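432aa long hypothetical deoxyribodipyrimidine photolyase (Sulfolobus tokodaii, PDB 2E0I) probably repairs cyclobutane pyrimidine dimers in DNA using light, with one FAD as the catalytic cofactor and a second as a likely light-harvesting antenna. Local coordinates at residues A35-L40 and V74-A79. Residues are numbered along the deposited sequence; the frame is centred on the assembly and turned at random.
With FAD (flavin-adenine dinucleotide), chain F.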
ATOM      1  N   ALA A  35      -0.626   5.265  18.906  1.00 18.83           N
ATOM      2  CA  ALA A  35       0.455   5.823  18.092  1.00 19.17           C
ATOM      3  C   ALA A  35       1.722   5.091  18.538  1.00 19.52           C
ATOM      4  O   ALA A  35       2.214   5.310  19.646  1.00 17.66           O
ATOM      5  CB  ALA A  35       0.584   7.314  18.340  1.00 16.87           C
ATOM      6  N   ASP A  36       2.230   4.214  17.672  1.00 20.51           N
ATOM      7  CA  ASP A  36       3.400   3.399  17.977  1.00 20.90           C
ATOM      8  C   ASP A  36       4.700   3.992  17.441  1.00 20.70           C
ATOM      9  O   ASP A  36       4.878   4.154  16.228  1.00 21.45           O
ATOM     10  CB  ASP A  36       3.181   1.983  17.427  1.00 22.67           C
ATOM     11  CG  ASP A  36       4.228   0.985  17.914  1.00 27.42           C
ATOM     12  OD1 ASP A  36       3.863  -0.198  18.143  1.00 28.32           O
ATOM     13  OD2 ASP A  36       5.415   1.370  18.060  1.00 29.27           O
ATOM     14  N   PRO A  37       5.634   4.320  18.349  1.00 20.07           N
ATOM     15  CA  PRO A  37       6.925   4.897  17.973  1.00 19.72           C
ATOM     16  C   PRO A  37       7.745   4.044  16.994  1.00 18.40           C
ATOM     17  O   PRO A  37       8.610   4.567  16.304  1.00 16.63           O
ATOM     18  CB  PRO A  37       7.617   5.093  19.332  1.00 17.79           C
ATOM     19  CG  PRO A  37       7.048   4.005  20.153  1.00 17.12           C
ATOM     20  CD  PRO A  37       5.589   4.083  19.803  1.00 19.23           C
ATOM     21  N   ARG A  38       7.476   2.740  16.949  1.00 18.50           N
ATOM     22  CA  ARG A  38       8.199   1.837  16.044  1.00 19.49           C
ATOM     23  C   ARG A  38       7.751   2.067  14.616  1.00 19.78           C
ATOM     24  O   ARG A  38       8.447   1.690  13.678  1.00 20.45           O
ATOM     25  CB  ARG A  38       7.949   0.368  16.411  1.00 18.83           C
ATOM     26  CG  ARG A  38       8.492  -0.001  17.774  1.00 20.74           C
ATOM     27  CD  ARG A  38       8.074  -1.379  18.210  1.00 21.65           C
ATOM     28  NE  ARG A  38       6.639  -1.452  18.421  1.00 22.38           N
ATOM     29  CZ  ARG A  38       6.011  -2.530  18.867  1.00 22.73           C
ATOM     30  NH1 ARG A  38       6.695  -3.622  19.156  1.00 23.32           N
ATOM     31  NH2 ARG A  38       4.694  -2.518  19.008  1.00 25.07           N
ATOM     32  N   GLN A  39       6.583   2.691  14.469  1.00 19.83           N
ATOM     33  CA  GLN A  39       6.013   2.980  13.167  1.00 19.42           C
ATOM     34  C   GLN A  39       6.099   4.465  12.822  1.00 19.88           C
ATOM     35  O   GLN A  39       6.284   4.825  11.664  1.00 20.14           O
ATOM     36  CB  GLN A  39       4.548   2.524  13.132  1.00 19.54           C
ATOM     37  CG  GLN A  39       4.374   1.017  13.292  1.00 21.41           C
ATOM     38  CD  GLN A  39       2.917   0.584  13.372  1.00 20.82           C
ATOM     39  OE1 GLN A  39       2.233   0.844  14.370  1.00 19.27           O
ATOM     40  NE2 GLN A  39       2.433  -0.079  12.314  1.00 20.05           N
ATOM     41  N   LEU A  40       5.982   5.332  13.821  1.00 19.70           N
ATOM     42  CA  LEU A  40       6.009   6.764  13.558  1.00 19.97           C
ATOM     43  C   LEU A  40       7.331   7.506  13.746  1.00 20.94           C
ATOM     44  O   LEU A  40       7.510   8.598  13.190  1.00 21.00           O
ATOM     45  CB  LEU A  40       4.933   7.441  14.394  1.00 19.39           C
ATOM     46  CG  LEU A  40       3.497   6.995  14.092  1.00 19.82           C
ATOM     47  CD1 LEU A  40       2.561   7.569  15.140  1.00 17.90           C
ATOM     48  CD2 LEU A  40       3.080   7.451  12.686  1.00 19.15           C
ATOM     49  N   VAL A  74      -6.845   8.239  22.152  1.00 23.02           N
ATOM     50  CA  VAL A  74      -5.477   8.029  21.688  1.00 21.85           C
ATOM     51  C   VAL A  74      -4.439   7.812  22.784  1.00 21.93           C
ATOM     52  O   VAL A  74      -4.459   8.468  23.823  1.00 22.64           O
ATOM     53  CB  VAL A  74      -5.019   9.206  20.804  1.00 20.74           C
ATOM     54  CG1 VAL A  74      -3.615   8.955  20.287  1.00 19.84           C
ATOM     55  CG2 VAL A  74      -5.996   9.392  19.650  1.00 19.88           C
ATOM     56  N   PHE A  75      -3.525   6.882  22.525  1.00 21.83           N
ATOM     57  CA  PHE A  75      -2.445   6.540  23.444  1.00 21.78           C
ATOM     58  C   PHE A  75      -1.144   6.531  22.669  1.00 21.91           C
ATOM     59  O   PHE A  75      -1.157   6.473  21.442  1.00 23.92           O
ATOM     60  CB  PHE A  75      -2.690   5.160  24.040  1.00 22.64           C
ATOM     61  CG  PHE A  75      -3.892   5.097  24.933  1.00 22.55           C
ATOM     62  CD1 PHE A  75      -3.782   5.418  26.283  1.00 22.67           C
ATOM     63  CD2 PHE A  75      -5.145   4.749  24.421  1.00 22.73           C
ATOM     64  CE1 PHE A  75      -4.902   5.400  27.118  1.00 22.41           C
ATOM     65  CE2 PHE A  75      -6.277   4.723  25.241  1.00 22.64           C
ATOM     66  CZ  PHE A  75      -6.156   5.051  26.598  1.00 23.25           C
ATOM     67  N   PHE A  76      -0.021   6.578  23.371  1.00 21.67           N
ATOM     68  CA  PHE A  76       1.267   6.580  22.694  1.00 21.79           C
ATOM     69  C   PHE A  76       2.194   5.535  23.285  1.00 22.24           C
ATOM     70  O   PHE A  76       2.212   5.333  24.502  1.00 21.60           O
ATOM     71  CB  PHE A  76       1.914   7.968  22.790  1.00 21.07           C
ATOM     72  CG  PHE A  76       3.236   8.067  22.093  1.00 21.08           C
ATOM     73  CD1 PHE A  76       3.300   8.181  20.706  1.00 21.16           C
ATOM     74  CD2 PHE A  76       4.425   7.996  22.821  1.00 20.91           C
ATOM     75  CE1 PHE A  76       4.532   8.220  20.047  1.00 21.80           C
ATOM     76  CE2 PHE A  76       5.658   8.033  22.178  1.00 20.88           C
ATOM     77  CZ  PHE A  76       5.712   8.145  20.784  1.00 22.61           C
ATOM     78  N   GLY A  77       2.959   4.876  22.414  1.00 23.80           N
ATOM     79  CA  GLY A  77       3.898   3.853  22.845  1.00 25.65           C
ATOM     80  C   GLY A  77       3.775   2.569  22.045  1.00 28.13           C
ATOM     81  O   GLY A  77       3.002   2.491  21.094  1.00 28.68           O
ATOM     82  N   GLU A  78       4.548   1.554  22.412  1.00 30.97           N
ATOM     83  CA  GLU A  78       4.469   0.276  21.722  1.00 32.31           C
ATOM     84  C   GLU A  78       3.183  -0.415  22.163  1.00 31.57           C
ATOM     85  O   GLU A  78       2.920  -0.548  23.353  1.00 30.83           O
ATOM     86  CB  GLU A  78       5.691  -0.584  22.058  1.00 35.91           C
ATOM     87  CG  GLU A  78       7.021   0.050  21.632  1.00 40.55           C
ATOM     88  CD  GLU A  78       8.221  -0.852  21.881  1.00 43.98           C
ATOM     89  OE1 GLU A  78       9.363  -0.349  21.788  1.00 45.15           O
ATOM     90  OE2 GLU A  78       8.027  -2.059  22.163  1.00 47.67           O
ATOM     91  N   ALA A  79       2.382  -0.846  21.196  1.00 31.66           N
ATOM     92  CA  ALA A  79       1.110  -1.504  21.471  1.00 31.78           C
ATOM     93  C   ALA A  79       1.087  -2.398  22.713  1.00 32.63           C
ATOM     94  O   ALA A  79       0.292  -2.166  23.625  1.00 32.32           O
ATOM     95  CB  ALA A  79       0.684  -2.304  20.261  1.00 32.13           C
TER
HETATM   96  PA  FAD F1200       4.223  -0.694   9.120  1.00 21.98           P
HETATM   97  O1A FAD F1200       4.460  -0.882   7.671  1.00 22.65           O
HETATM   98  O2A FAD F1200       4.166   0.615   9.805  1.00 24.57           O
HETATM   99  O5B FAD F1200       5.699  -1.125   9.600  1.00 22.17           O
HETATM  100  C5B FAD F1200       5.961  -1.404  10.980  1.00 20.17           C
HETATM  101  C4B FAD F1200       7.387  -1.918  11.194  1.00 19.33           C
HETATM  102  O4B FAD F1200       7.734  -2.758  10.075  1.00 18.56           O
HETATM  103  C3B FAD F1200       8.405  -0.777  11.189  1.00 19.95           C
HETATM  104  O3B FAD F1200       9.585  -1.184  11.889  1.00 20.30           O
HETATM  105  C2B FAD F1200       8.690  -0.646   9.694  1.00 21.13           C
HETATM  106  O2B FAD F1200       9.967  -0.030   9.507  1.00 23.62           O
HETATM  107  C1B FAD F1200       8.793  -2.129   9.332  1.00 19.77           C
HETATM  108  N9A FAD F1200       8.645  -2.353   7.873  1.00 19.25           N
HETATM  109  C8A FAD F1200       7.651  -1.900   7.110  1.00 19.90           C
HETATM  110  N7A FAD F1200       7.807  -2.326   5.859  1.00 18.28           N
HETATM  111  C5A FAD F1200       8.912  -3.061   5.820  1.00 17.91           C
HETATM  112  C6A FAD F1200       9.564  -3.780   4.825  1.00 19.77           C
HETATM  113  N6A FAD F1200       9.102  -3.775   3.579  1.00 21.00           N
HETATM  114  N1A FAD F1200      10.681  -4.456   5.132  1.00 21.60           N
HETATM  115  C2A FAD F1200      11.172  -4.440   6.360  1.00 20.32           C
HETATM  116  N3A FAD F1200      10.577  -3.765   7.329  1.00 18.71           N
HETATM  117  C4A FAD F1200       9.452  -3.074   7.099  1.00 18.14           C
HETATM  118  N1  FAD F1200      -1.018   1.676  12.964  1.00 17.40           N
HETATM  119  C2  FAD F1200      -1.136   1.884  14.344  1.00 17.83           C
HETATM  120  O2  FAD F1200      -1.900   1.186  15.008  1.00 20.05           O
HETATM  121  N3  FAD F1200      -0.343   2.855  14.966  1.00 18.54           N
HETATM  122  C4  FAD F1200       0.570   3.607  14.214  1.00 21.23           C
HETATM  123  O4  FAD F1200       1.260   4.464  14.766  1.00 21.89           O
HETATM  124  C4X FAD F1200       0.698   3.384  12.847  1.00 20.40           C
HETATM  125  N5  FAD F1200       1.657   4.084  12.102  1.00 17.28           N
HETATM  126  C5X FAD F1200       1.802   3.844  10.730  1.00 18.33           C
HETATM  127  C6  FAD F1200       2.817   4.479  10.020  1.00 18.96           C
HETATM  128  C7  FAD F1200       3.032   4.179   8.677  1.00 18.08           C
HETATM  129  C7M FAD F1200       4.158   4.887   7.921  1.00 17.77           C
HETATM  130  C8  FAD F1200       2.220   3.241   8.045  1.00 17.93           C
HETATM  131  C8M FAD F1200       2.430   2.887   6.571  1.00 19.79           C
HETATM  132  C9  FAD F1200       1.200   2.612   8.755  1.00 17.74           C
HETATM  133  C9A FAD F1200       0.985   2.910  10.098  1.00 18.29           C
HETATM  134  N10 FAD F1200      -0.005   2.241  10.836  1.00 17.77           N
HETATM  135  C10 FAD F1200      -0.097   2.426  12.222  1.00 18.97           C
HETATM  136  C1' FAD F1200      -0.909   1.269  10.180  1.00 19.57           C
HETATM  137  C2' FAD F1200      -0.283  -0.117  10.025  1.00 21.97           C
HETATM  138  O2' FAD F1200      -0.349  -0.519   8.652  1.00 19.04           O
HETATM  139  C3' FAD F1200      -1.002  -1.136  10.915  1.00 21.46           C
HETATM  140  O3' FAD F1200      -0.823  -0.779  12.289  1.00 20.81           O
HETATM  141  C4' FAD F1200      -0.457  -2.546  10.678  1.00 20.74           C
HETATM  142  O4' FAD F1200      -1.292  -3.489  11.357  1.00 16.59           O
HETATM  143  C5' FAD F1200       0.980  -2.671  11.192  1.00 20.68           C
HETATM  144  O5' FAD F1200       1.744  -3.578  10.395  1.00 21.30           O
HETATM  145  P   FAD F1200       2.613  -3.023   9.157  1.00 20.23           P
HETATM  146  O1P FAD F1200       3.467  -4.140   8.694  1.00 23.29           O
HETATM  147  O2P FAD F1200       1.722  -2.361   8.178  1.00 18.51           O
HETATM  148  O3P FAD F1200       3.549  -1.939   9.890  1.00 22.16           O
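Ala35 sits between two backbone hydrogen bonds of a parallel bridge: its N donates to Phe75 O at 2.9 Å, and its O accepts from Gly77 N at 2.9 Å. Beyond this bridge the strands 28-35 and 73-76 both end, and side chains take over. Asp36 caps helix 37-40, its OD2 accepting from Arg38 N at 2.7 Å on the anti side, tilted out of the carboxylate plane. A chi1 of -169° turns the Asp36 carboxylate back to the Arg38 side chain, which grips it side-on and in the guanidinium plane: Arg38 NH2 reaches Asp36 OD1 at 2.6 Å and Arg38 NE reaches Asp36 OD2 at 3.1 Å, both on syn lone pairs. OD1 receives a weak bond from Ala79 N across the contact. Glu78 lies over one guanidinium face, its carboxylate nearly parallel to that plane (9°), so the long pairing of OE2 with Arg38 NH1 is charge alone; OE2 also pairs with Lys81, and NH1 with Glu80. Cutting Arg38 back to alanine would probably cost Asp36 its charge mate and Glu78 the group it stacks on. On the cofactor side, Asp36 N donates to flavin O4 at 3.1 Å, while Gln39 NE2 reaches the diphosphate. Farther out, Pro37 CD packs over one face of the Phe76 ring, toward the rim. Backbone bonds thus join the Rossmann-like strands, while the charge network fixes Asp36 beside this FAD, probably the light-harvesting one.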